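Local coordinates for protein SusD homolog (Bacteroides thetaiotaomicron, PDB 4MRU) that is a SusD-like protein of the TPR-like class that probably binds glycans, mucin O-glycans among them, at the surface of a gut bacterium, at residues Y149-Q152 / K153-Y156; I232-N235 / D236-A239; H499-W502 / D503-A506. All blocks are in the same frame, centred on the assembly; numbering follows the deposited sequence.

Contact 1: Y149-Q152 / K153-Y156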
ATOM      1  N   TYR A 149      13.889  18.926   3.805  1.00 23.33           N
ATOM      2  CA  TYR A 149      13.432  17.724   3.106  1.00 23.05           C
ATOM      3  C   TYR A 149      14.536  17.057   2.304  1.00 20.60           C
ATOM      4  O   TYR A 149      15.363  17.726   1.752  1.00 25.41           O
ATOM      5  CB  TYR A 149      12.338  18.075   2.106  1.00 22.04           C
ATOM      6  CG  TYR A 149      11.001  18.517   2.627  1.00 23.08           C
ATOM      7  CD1 TYR A 149      10.872  19.521   3.555  1.00 23.25           C
ATOM      8  CD2 TYR A 149       9.819  17.967   2.091  1.00 26.08           C
ATOM      9  CE1 TYR A 149       9.642  19.930   3.998  1.00 24.82           C
ATOM     10  CE2 TYR A 149       8.597  18.401   2.497  1.00 24.23           C
ATOM     11  CZ  TYR A 149       8.510  19.374   3.465  1.00 26.70           C
ATOM     12  OH  TYR A 149       7.286  19.846   3.891  1.00 26.68           O
ATOM     13  N   ASP A 150      14.559  15.729   2.265  1.00 22.09           N
ATOM     14  CA  ASP A 150      15.426  15.001   1.351  1.00 20.95           C
ATOM     15  C   ASP A 150      14.694  14.723   0.041  1.00 22.86           C
ATOM     16  O   ASP A 150      13.493  14.471   0.031  1.00 21.23           O
ATOM     17  CB  ASP A 150      15.844  13.654   1.893  1.00 22.51           C
ATOM     18  CG  ASP A 150      16.687  13.720   3.191  1.00 25.70           C
ATOM     19  OD1 ASP A 150      17.192  14.786   3.573  1.00 28.44           O
ATOM     20  OD2 ASP A 150      16.809  12.632   3.822  1.00 26.85           O
ATOM     21  N   SER A 151      15.449  14.651  -1.046  1.00 20.66           N
ATOM     22  CA  SER A 151      14.897  14.141  -2.287  1.00 20.22           C
ATOM     23  C   SER A 151      14.408  12.702  -2.107  1.00 20.69           C
ATOM     24  O   SER A 151      14.928  11.957  -1.282  1.00 19.87           O
ATOM     25  CB  SER A 151      15.913  14.239  -3.418  1.00 21.96           C
ATOM     26  OG  SER A 151      16.937  13.272  -3.324  1.00 24.19           O
ATOM     27  N   GLN A 152      13.395  12.301  -2.889  1.00 21.91           N
ATOM     28  CA  GLN A 152      12.938  10.921  -2.779  1.00 20.62           C
ATOM     29  C   GLN A 152      14.089   9.960  -3.077  1.00 18.93           C
ATOM     30  O   GLN A 152      14.236   8.929  -2.398  1.00 19.20           O
ATOM     31  CB  GLN A 152      11.779  10.628  -3.702  1.00 19.87           C
ATOM     32  CG  GLN A 152      11.259   9.215  -3.608  1.00 18.77           C
ATOM     33  CD  GLN A 152      10.024   8.973  -4.469  1.00 19.00           C
ATOM     34  OE1 GLN A 152      10.119   8.867  -5.685  1.00 20.94           O
ATOM     35  NE2 GLN A 152       8.853   8.874  -3.833  1.00 19.12           N
ATOM     36  N   LYS A 153      14.931  10.301  -4.041  1.00 20.31           N
ATOM     37  CA  LYS A 153      16.081   9.427  -4.342  1.00 21.11           C
ATOM     38  C   LYS A 153      16.964   9.261  -3.107  1.00 19.30           C
ATOM     39  O   LYS A 153      17.410   8.142  -2.789  1.00 21.16           O
ATOM     40  CB  LYS A 153      16.904   9.969  -5.514  1.00 25.87           C
ATOM     41  CG  LYS A 153      18.092   9.085  -5.847  1.00 32.38           C
ATOM     42  CD  LYS A 153      19.085   9.687  -6.795  1.00 40.78           C
ATOM     43  CE  LYS A 153      18.885   9.322  -8.259  1.00 57.75           C
ATOM     44  NZ  LYS A 153      20.207   9.342  -8.962  1.00 67.97           N
ATOM     45  N   ASP A 154      17.249  10.362  -2.443  1.00 20.64           N
ATOM     46  CA  ASP A 154      18.094  10.321  -1.239  1.00 25.89           C
ATOM     47  C   ASP A 154      17.398   9.628  -0.085  1.00 23.00           C
ATOM     48  O   ASP A 154      18.061   8.947   0.730  1.00 22.71           O
ATOM     49  CB  ASP A 154      18.540  11.722  -0.821  1.00 26.83           C
ATOM     50  CG  ASP A 154      19.626  12.296  -1.753  1.00 32.90           C
ATOM     51  OD1 ASP A 154      20.264  11.561  -2.525  1.00 31.92           O
ATOM     52  OD2 ASP A 154      19.847  13.489  -1.672  1.00 31.68           O
ATOM     53  N   VAL A 155      16.080   9.750  -0.002  1.00 19.59           N
ATOM     54  CA  VAL A 155      15.390   8.962   1.009  1.00 19.78           C
ATOM     55  C   VAL A 155      15.570   7.455   0.765  1.00 21.26           C
ATOM     56  O   VAL A 155      15.913   6.726   1.699  1.00 19.65           O
ATOM     57  CB  VAL A 155      13.909   9.297   1.098  1.00 21.25           C
ATOM     58  CG1 VAL A 155      13.240   8.404   2.117  1.00 23.65           C
ATOM     59  CG2 VAL A 155      13.731  10.744   1.533  1.00 22.69           C
ATOM     60  N   TYR A 156      15.292   6.981  -0.459  1.00 20.29           N
ATOM     61  CA  TYR A 156      15.417   5.551  -0.774  1.00 21.61           C
ATOM     62  C   TYR A 156      16.847   5.066  -0.549  1.00 20.05           C
ATOM     63  O   TYR A 156      17.067   4.031   0.075  1.00 20.21           O
ATOM     64  CB  TYR A 156      14.960   5.282  -2.205  1.00 22.26           C
ATOM     65  CG  TYR A 156      13.539   4.821  -2.302  1.00 21.45           C
ATOM     66  CD1 TYR A 156      12.466   5.719  -2.253  1.00 21.41           C
ATOM     67  CD2 TYR A 156      13.234   3.464  -2.421  1.00 21.45           C
ATOM     68  CE1 TYR A 156      11.156   5.246  -2.339  1.00 20.20           C
ATOM     69  CE2 TYR A 156      11.928   3.009  -2.467  1.00 22.15           C
ATOM     70  CZ  TYR A 156      10.893   3.902  -2.417  1.00 20.80           C
ATOM     71  OH  TYR A 156       9.585   3.428  -2.512  1.00 21.54           O
TER
HETATM   72  O   HOH W   1      18.425  10.790   3.003  1.00 30.04           O
HETATM   73  O   HOH W   2      18.302  15.369  -0.886  1.00 23.12           O
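Ser151 carries OG between its own backbone N and carbonyl carbon (chi1 74°), and this turn of the side chain aims the hydroxyl forward at the amide of Asp154. OG accepts from Asp154 N at 3.1 Å, which makes Ser151 the N-cap of helix 152-173: the hydroxyl stands in for a carbonyl that the first turn lacks. Asp154 sets CG anti to its carbonyl carbon (chi1 -74°), folding the carboxylate back beside that hydroxyl. A water takes the place of the direct bond that a capping box would have: it accepts from Ser151 N at 2.9 Å and donates to Asp154 OD2 at 2.6 Å. Regular helical bonding follows, Val155 N to Ser151 O at 2.8 Å and Tyr156 N to Gln152 O at 2.9 Å. On the flank of the first turn, methyl CG2 of Val155 packs on Asp150 CB at 3.6 Å. The Asp150 carboxylate takes a hydrogen bond from a second water, which reaches weakly to Asp154 O, and OD2 also bonds Ser131 OG. Along the first turn, Gln152 and Tyr156 run alongside each other, Gln152 CG meeting Tyr156 CD1 at 3.9 Å, while amide and phenol planes stand 81° apart and Gln152 O lies at the ring's edge; Gln152 OE1 is turned to Trp502 N, its hydrogen-bond donor. Glu486 of helix 473-486 binds the backbone amides of Gln152 and Lys153, so two acids, Asp154 and Glu486, gather at the amino end of the helix, where its dipole would probably stabilise their negative charge. Val155 and Tyr156 face helix 104-125, with Tyr156 OH bonded to Asp123; Tyr156 also touches helix 192-209, and helix 473-486 flanks the cap at Ser151.

Contact 2: I232-N235 / D236-A239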
ATOM      1  N   ILE A 232      10.066 -13.746   2.805  1.00 20.34           N
ATOM      2  CA  ILE A 232       8.877 -14.438   3.266  1.00 19.07           C
ATOM      3  C   ILE A 232       8.333 -15.325   2.143  1.00 21.12           C
ATOM      4  O   ILE A 232       7.984 -14.841   1.066  1.00 22.55           O
ATOM      5  CB  ILE A 232       7.787 -13.424   3.723  1.00 19.74           C
ATOM      6  CG1 ILE A 232       8.268 -12.607   4.924  1.00 19.09           C
ATOM      7  CG2 ILE A 232       6.490 -14.124   4.054  1.00 18.52           C
ATOM      8  CD1 ILE A 232       7.425 -11.381   5.206  1.00 22.08           C
ATOM      9  N   GLU A 233       8.260 -16.631   2.415  1.00 19.74           N
ATOM     10  CA  GLU A 233       7.815 -17.631   1.417  1.00 21.86           C
ATOM     11  C   GLU A 233       6.628 -18.464   1.876  1.00 23.19           C
ATOM     12  O   GLU A 233       5.995 -19.119   1.073  1.00 25.12           O
ATOM     13  CB  GLU A 233       8.960 -18.568   1.063  1.00 20.97           C
ATOM     14  CG  GLU A 233      10.051 -17.917   0.266  1.00 23.08           C
ATOM     15  CD  GLU A 233      11.101 -18.920  -0.234  1.00 28.02           C
ATOM     16  OE1 GLU A 233      11.798 -19.491   0.595  1.00 37.00           O
ATOM     17  OE2 GLU A 233      11.225 -19.120  -1.444  1.00 30.64           O
ATOM     18  N   LYS A 234       6.342 -18.441   3.173  1.00 24.26           N
ATOM     19  CA  LYS A 234       5.270 -19.186   3.762  1.00 25.53           C
ATOM     20  C   LYS A 234       4.339 -18.237   4.461  1.00 23.99           C
ATOM     21  O   LYS A 234       4.804 -17.268   5.045  1.00 21.15           O
ATOM     22  CB  LYS A 234       5.814 -20.127   4.855  1.00 30.23           C
ATOM     23  CG  LYS A 234       6.749 -21.229   4.402  1.00 49.51           C
ATOM     24  CD  LYS A 234       7.215 -22.070   5.585  1.00 49.78           C
ATOM     25  CE  LYS A 234       7.703 -21.204   6.745  1.00 62.73           C
ATOM     26  NZ  LYS A 234       8.470 -21.952   7.771  1.00 69.75           N
ATOM     27  N   ASN A 235       3.043 -18.510   4.430  1.00 19.34           N
ATOM     28  CA  ASN A 235       2.097 -17.638   5.089  1.00 19.32           C
ATOM     29  C   ASN A 235       2.327 -17.515   6.624  1.00 21.95           C
ATOM     30  O   ASN A 235       1.999 -16.522   7.230  1.00 21.27           O
ATOM     31  CB  ASN A 235       0.681 -18.114   4.789  1.00 18.57           C
ATOM     32  CG  ASN A 235       0.175 -17.572   3.454  1.00 21.26           C
ATOM     33  OD1 ASN A 235       0.341 -16.388   3.133  1.00 22.95           O
ATOM     34  ND2 ASN A 235      -0.450 -18.427   2.680  1.00 21.57           N
ATOM     35  N   ASP A 236       2.903 -18.541   7.241  1.00 22.99           N
ATOM     36  CA  ASP A 236       3.224 -18.475   8.677  1.00 24.76           C
ATOM     37  C   ASP A 236       4.238 -17.384   9.006  1.00 26.51           C
ATOM     38  O   ASP A 236       4.273 -16.937  10.138  1.00 26.93           O
ATOM     39  CB  ASP A 236       3.759 -19.814   9.184  1.00 34.11           C
ATOM     40  CG  ASP A 236       2.658 -20.846   9.387  1.00 41.14           C
ATOM     41  OD1 ASP A 236       1.444 -20.473   9.444  1.00 41.75           O
ATOM     42  OD2 ASP A 236       3.021 -22.033   9.476  1.00 54.86           O
ATOM     43  N   ASP A 237       5.023 -16.940   8.025  1.00 20.47           N
ATOM     44  CA  ASP A 237       5.987 -15.889   8.250  1.00 19.85           C
ATOM     45  C   ASP A 237       5.477 -14.485   7.843  1.00 18.79           C
ATOM     46  O   ASP A 237       6.246 -13.553   7.841  1.00 20.72           O
ATOM     47  CB  ASP A 237       7.286 -16.231   7.516  1.00 21.27           C
ATOM     48  CG  ASP A 237       7.991 -17.435   8.136  1.00 24.36           C
ATOM     49  OD1 ASP A 237       7.899 -17.558   9.384  1.00 21.95           O
ATOM     50  OD2 ASP A 237       8.639 -18.217   7.406  1.00 25.35           O
ATOM     51  N   ASN A 238       4.214 -14.357   7.460  1.00 17.82           N
ATOM     52  CA  ASN A 238       3.674 -13.061   7.080  1.00 19.12           C
ATOM     53  C   ASN A 238       3.858 -12.093   8.243  1.00 19.92           C
ATOM     54  O   ASN A 238       3.748 -12.504   9.405  1.00 22.12           O
ATOM     55  CB  ASN A 238       2.172 -13.151   6.738  1.00 19.39           C
ATOM     56  CG  ASN A 238       1.889 -13.964   5.471  1.00 19.83           C
ATOM     57  OD1 ASN A 238       2.773 -14.222   4.664  1.00 19.37           O
ATOM     58  ND2 ASN A 238       0.623 -14.320   5.281  1.00 21.05           N
ATOM     59  N   ALA A 239       4.079 -10.822   7.923  1.00 19.64           N
ATOM     60  CA  ALA A 239       4.227  -9.754   8.901  1.00 20.11           C
ATOM     61  C   ALA A 239       2.846  -9.143   9.163  1.00 20.99           C
ATOM     62  O   ALA A 239       2.282  -8.478   8.279  1.00 20.52           O
ATOM     63  CB  ALA A 239       5.159  -8.701   8.392  1.00 19.14           C
TER
HETATM   64  O   HOH W   3       9.003 -17.965   4.795  1.00 22.21           O
HETATM   65  O   HOH W   4      -0.406 -18.082   8.523  1.00 49.97           O
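The side-chain amides of Asn235 and Asn238 run side by side with their planes 81° apart, joined where Asn238 ND2 donates to Asn235 OD1 at 3.0 Å. The acceptor lies in the amide plane of Asn238, whereas the donor is tilted 23° from the carbonyl plane of Asn235. Over one face of the Asn238 amide sits the backbone Asn235 O, 3.1 Å from Asn238 CG, the oxygen above the amide carbon and distinct from the in-plane bond. The two asparagines stand at the start and just past the end of a short 3-10 turn between helix 216-229 and strand 239-241. Its i to i+3 bonds are Asp237 N to Lys234 O at 3.0 Å and Asn238 N to Asn235 O at 3.1 Å. On the outer side the Lys234 chain, bent at chi3 (-48°), lays CE against Asp237 OD2 at 3.2 Å. NZ makes a long salt bridge to the same oxygen, 3.8 Å, and a water bonded to Asp237 OD2 ties it to Glu233 N. Inward, Ile232 CD1 rests on Asp237 O at 3.6 Å, a carbonyl that also accepts from Tyr188 OH. Outside the turn, Asn235 ND2 is held by Glu361 and Leu358 O, Asn238 OD1 accepts from Ala327 N, and Asp237 OD1 from Gln194. Both asparagine amides therefore use oxygen and nitrogen together, which fixes which way round each one lies, while the loose lysine pairing probably adds little beyond partial neutralisation of the Asp237 carboxylate.

Contact 3: H499-W502 / D503-A506; sequences HVWW and DRKA
His499 and Asp503 meet across a type I beta turn, Val500 to Asp503, closed by Asp503 N donating to Val500 O at 3.0 Å. In the first shell His499 ND1 gives its proton to Asp503 O, 2.9 Å away and in the ring plane. The Asp503 carboxylate stacks on a face of the same imidazole, the planes 11° apart and OD2 offset toward the rim; CG, anti to the backbone N (chi1 -179°), swings it over the ring. With alanine in place of His499, Asp503 O is likely to lose the ring N-H, though not its bond from Ser488 OG, and the carboxylate the face it stacks on. A second shell positions the aspartate: Arg460 forms a salt bridge to OD2, and a water links OD2 to Val500 N. Asp503 is also the centre of an inverse gamma turn, its Arg504 N to Trp502 O bond weak. Beyond it the Arg504 chain, bent at chi3, curls back to Trp501, where NH1 also bonds Glu486 O. Val500 CG2 sits 3.7 Å above the centre of the Trp502 ring, whose NE1 reaches Asp123. Arg504 NH1 donates to Trp501 O, on a lone pair in the carbonyl plane, at 2.9 Å.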
ATOM      1  N   HIS A 499       4.544  13.961 -10.871  1.00 20.17           N
ATOM      2  CA  HIS A 499       5.045  12.619 -10.582  1.00 19.14           C
ATOM      3  C   HIS A 499       6.141  12.686  -9.518  1.00 17.63           C
ATOM      4  O   HIS A 499       7.043  13.543  -9.578  1.00 19.21           O
ATOM      5  CB  HIS A 499       5.616  11.942 -11.841  1.00 18.08           C
ATOM      6  CG  HIS A 499       4.584  11.531 -12.855  1.00 19.54           C
ATOM      7  ND1 HIS A 499       4.807  10.518 -13.758  1.00 20.03           N
ATOM      8  CD2 HIS A 499       3.332  11.990 -13.110  1.00 20.10           C
ATOM      9  CE1 HIS A 499       3.737  10.372 -14.527  1.00 21.29           C
ATOM     10  NE2 HIS A 499       2.835  11.253 -14.159  1.00 22.42           N
ATOM     11  N   VAL A 500       6.129  11.728  -8.615  1.00 20.07           N
ATOM     12  CA  VAL A 500       7.280  11.497  -7.740  1.00 17.67           C
ATOM     13  C   VAL A 500       8.417  10.877  -8.560  1.00 17.86           C
ATOM     14  O   VAL A 500       8.182  10.324  -9.640  1.00 19.17           O
ATOM     15  CB  VAL A 500       6.937  10.623  -6.489  1.00 16.20           C
ATOM     16  CG1 VAL A 500       5.731  11.224  -5.722  1.00 18.75           C
ATOM     17  CG2 VAL A 500       6.658   9.204  -6.866  1.00 18.33           C
ATOM     18  N   TRP A 501       9.623  10.888  -7.980  1.00 18.69           N
ATOM     19  CA  TRP A 501      10.830  10.511  -8.730  1.00 20.14           C
ATOM     20  C   TRP A 501      10.778   9.110  -9.347  1.00 17.73           C
ATOM     21  O   TRP A 501      11.203   8.943 -10.473  1.00 18.37           O
ATOM     22  CB  TRP A 501      12.076  10.661  -7.830  1.00 20.18           C
ATOM     23  CG  TRP A 501      13.322  10.051  -8.402  1.00 19.49           C
ATOM     24  CD1 TRP A 501      14.074  10.519  -9.429  1.00 23.00           C
ATOM     25  CD2 TRP A 501      13.959   8.863  -7.941  1.00 18.56           C
ATOM     26  NE1 TRP A 501      15.145   9.679  -9.654  1.00 20.62           N
ATOM     27  CE2 TRP A 501      15.069   8.637  -8.765  1.00 22.36           C
ATOM     28  CE3 TRP A 501      13.686   7.952  -6.915  1.00 22.31           C
ATOM     29  CZ2 TRP A 501      15.929   7.561  -8.568  1.00 21.64           C
ATOM     30  CZ3 TRP A 501      14.535   6.851  -6.748  1.00 19.25           C
ATOM     31  CH2 TRP A 501      15.644   6.693  -7.562  1.00 21.18           C
ATOM     32  N   TRP A 502      10.273   8.100  -8.658  1.00 16.55           N
ATOM     33  CA  TRP A 502      10.280   6.760  -9.253  1.00 17.37           C
ATOM     34  C   TRP A 502       9.187   6.542 -10.328  1.00 19.40           C
ATOM     35  O   TRP A 502       9.209   5.516 -10.975  1.00 19.92           O
ATOM     36  CB  TRP A 502      10.193   5.640  -8.201  1.00 17.83           C
ATOM     37  CG  TRP A 502       9.101   5.719  -7.130  1.00 17.56           C
ATOM     38  CD1 TRP A 502       9.299   5.929  -5.821  1.00 18.31           C
ATOM     39  CD2 TRP A 502       7.692   5.500  -7.283  1.00 17.23           C
ATOM     40  NE1 TRP A 502       8.128   5.897  -5.142  1.00 17.53           N
ATOM     41  CE2 TRP A 502       7.113   5.664  -6.031  1.00 16.56           C
ATOM     42  CE3 TRP A 502       6.871   5.243  -8.366  1.00 18.49           C
ATOM     43  CZ2 TRP A 502       5.761   5.536  -5.809  1.00 19.62           C
ATOM     44  CZ3 TRP A 502       5.500   5.120  -8.151  1.00 18.33           C
ATOM     45  CH2 TRP A 502       4.964   5.294  -6.888  1.00 17.30           C
ATOM     46  N   ASP A 503       8.229   7.466 -10.457  1.00 17.66           N
ATOM     47  CA  ASP A 503       7.082   7.303 -11.357  1.00 18.20           C
ATOM     48  C   ASP A 503       7.477   7.805 -12.722  1.00 19.20           C
ATOM     49  O   ASP A 503       7.231   8.988 -13.097  1.00 21.21           O
ATOM     50  CB  ASP A 503       5.857   8.036 -10.789  1.00 20.97           C
ATOM     51  CG  ASP A 503       4.619   7.902 -11.650  1.00 25.43           C
ATOM     52  OD1 ASP A 503       4.693   7.188 -12.682  1.00 20.76           O
ATOM     53  OD2 ASP A 503       3.584   8.532 -11.284  1.00 22.11           O
ATOM     54  N   ARG A 504       8.173   6.940 -13.450  1.00 18.61           N
ATOM     55  CA  ARG A 504       8.818   7.345 -14.713  1.00 18.96           C
ATOM     56  C   ARG A 504       8.445   6.457 -15.882  1.00 20.92           C
ATOM     57  O   ARG A 504       8.914   6.666 -16.971  1.00 23.73           O
ATOM     58  CB  ARG A 504      10.340   7.317 -14.560  1.00 19.25           C
ATOM     59  CG  ARG A 504      10.876   8.059 -13.351  1.00 19.96           C
ATOM     60  CD  ARG A 504      12.400   8.268 -13.433  1.00 20.11           C
ATOM     61  NE  ARG A 504      12.719   9.516 -14.138  1.00 23.58           N
ATOM     62  CZ  ARG A 504      12.714  10.730 -13.580  1.00 24.85           C
ATOM     63  NH1 ARG A 504      12.391  10.910 -12.302  1.00 24.63           N
ATOM     64  NH2 ARG A 504      12.991  11.775 -14.307  1.00 29.33           N
ATOM     65  N   LYS A 505       7.616   5.443 -15.683  1.00 21.75           N
ATOM     66  CA  LYS A 505       7.229   4.593 -16.816  1.00 23.87           C
ATOM     67  C   LYS A 505       6.620   5.435 -17.978  1.00 26.28           C
ATOM     68  O   LYS A 505       5.730   6.237 -17.745  1.00 26.81           O
ATOM     69  CB  LYS A 505       6.245   3.535 -16.352  1.00 22.03           C
ATOM     70  CG  LYS A 505       5.891   2.535 -17.435  1.00 22.23           C
ATOM     71  CD  LYS A 505       4.884   1.503 -16.971  1.00 25.63           C
ATOM     72  CE  LYS A 505       4.626   0.541 -18.111  1.00 34.08           C
ATOM     73  NZ  LYS A 505       3.694  -0.533 -17.744  1.00 37.94           N
ATOM     74  N   ALA A 506       7.073   5.220 -19.203  1.00 26.95           N
ATOM     75  CA  ALA A 506       6.424   5.823 -20.406  1.00 46.39           C
ATOM     76  C   ALA A 506       5.105   5.116 -20.831  1.00 55.06           C
ATOM     77  O   ALA A 506       5.104   3.912 -21.049  1.00 61.69           O
ATOM     78  CB  ALA A 506       7.398   5.836 -21.574  1.00 50.78           C
TER
HETATM   79  O   HOH W   5       3.964   9.910  -9.003  1.00 17.89           O
HETATM   80  O   HOH W   6       9.070  11.102 -12.177  1.00 19.30           O

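In the fold
Contacts 1 and 3 adjoin, their centres 14 Å apart, although some 340 residues separate them in the chain. Gln152 OE1 probably accepts a hydrogen bond from Trp502 N at 3.1 Å, and Lys153 CE packs on Trp501 CZ2 at 3.5 Å, so the C-terminal turn lies against the start of helix 152-173. Glu486 and Asp123 each serve both contacts and tie them further. Contact 2 stands apart, its centre 30 Å from each of the others and its nearest atoms about 17 Å from contact 1. All three lie away from Asn373, a residue seen to bind magnesium in this protein, although the metal is not bound to this chain in the model.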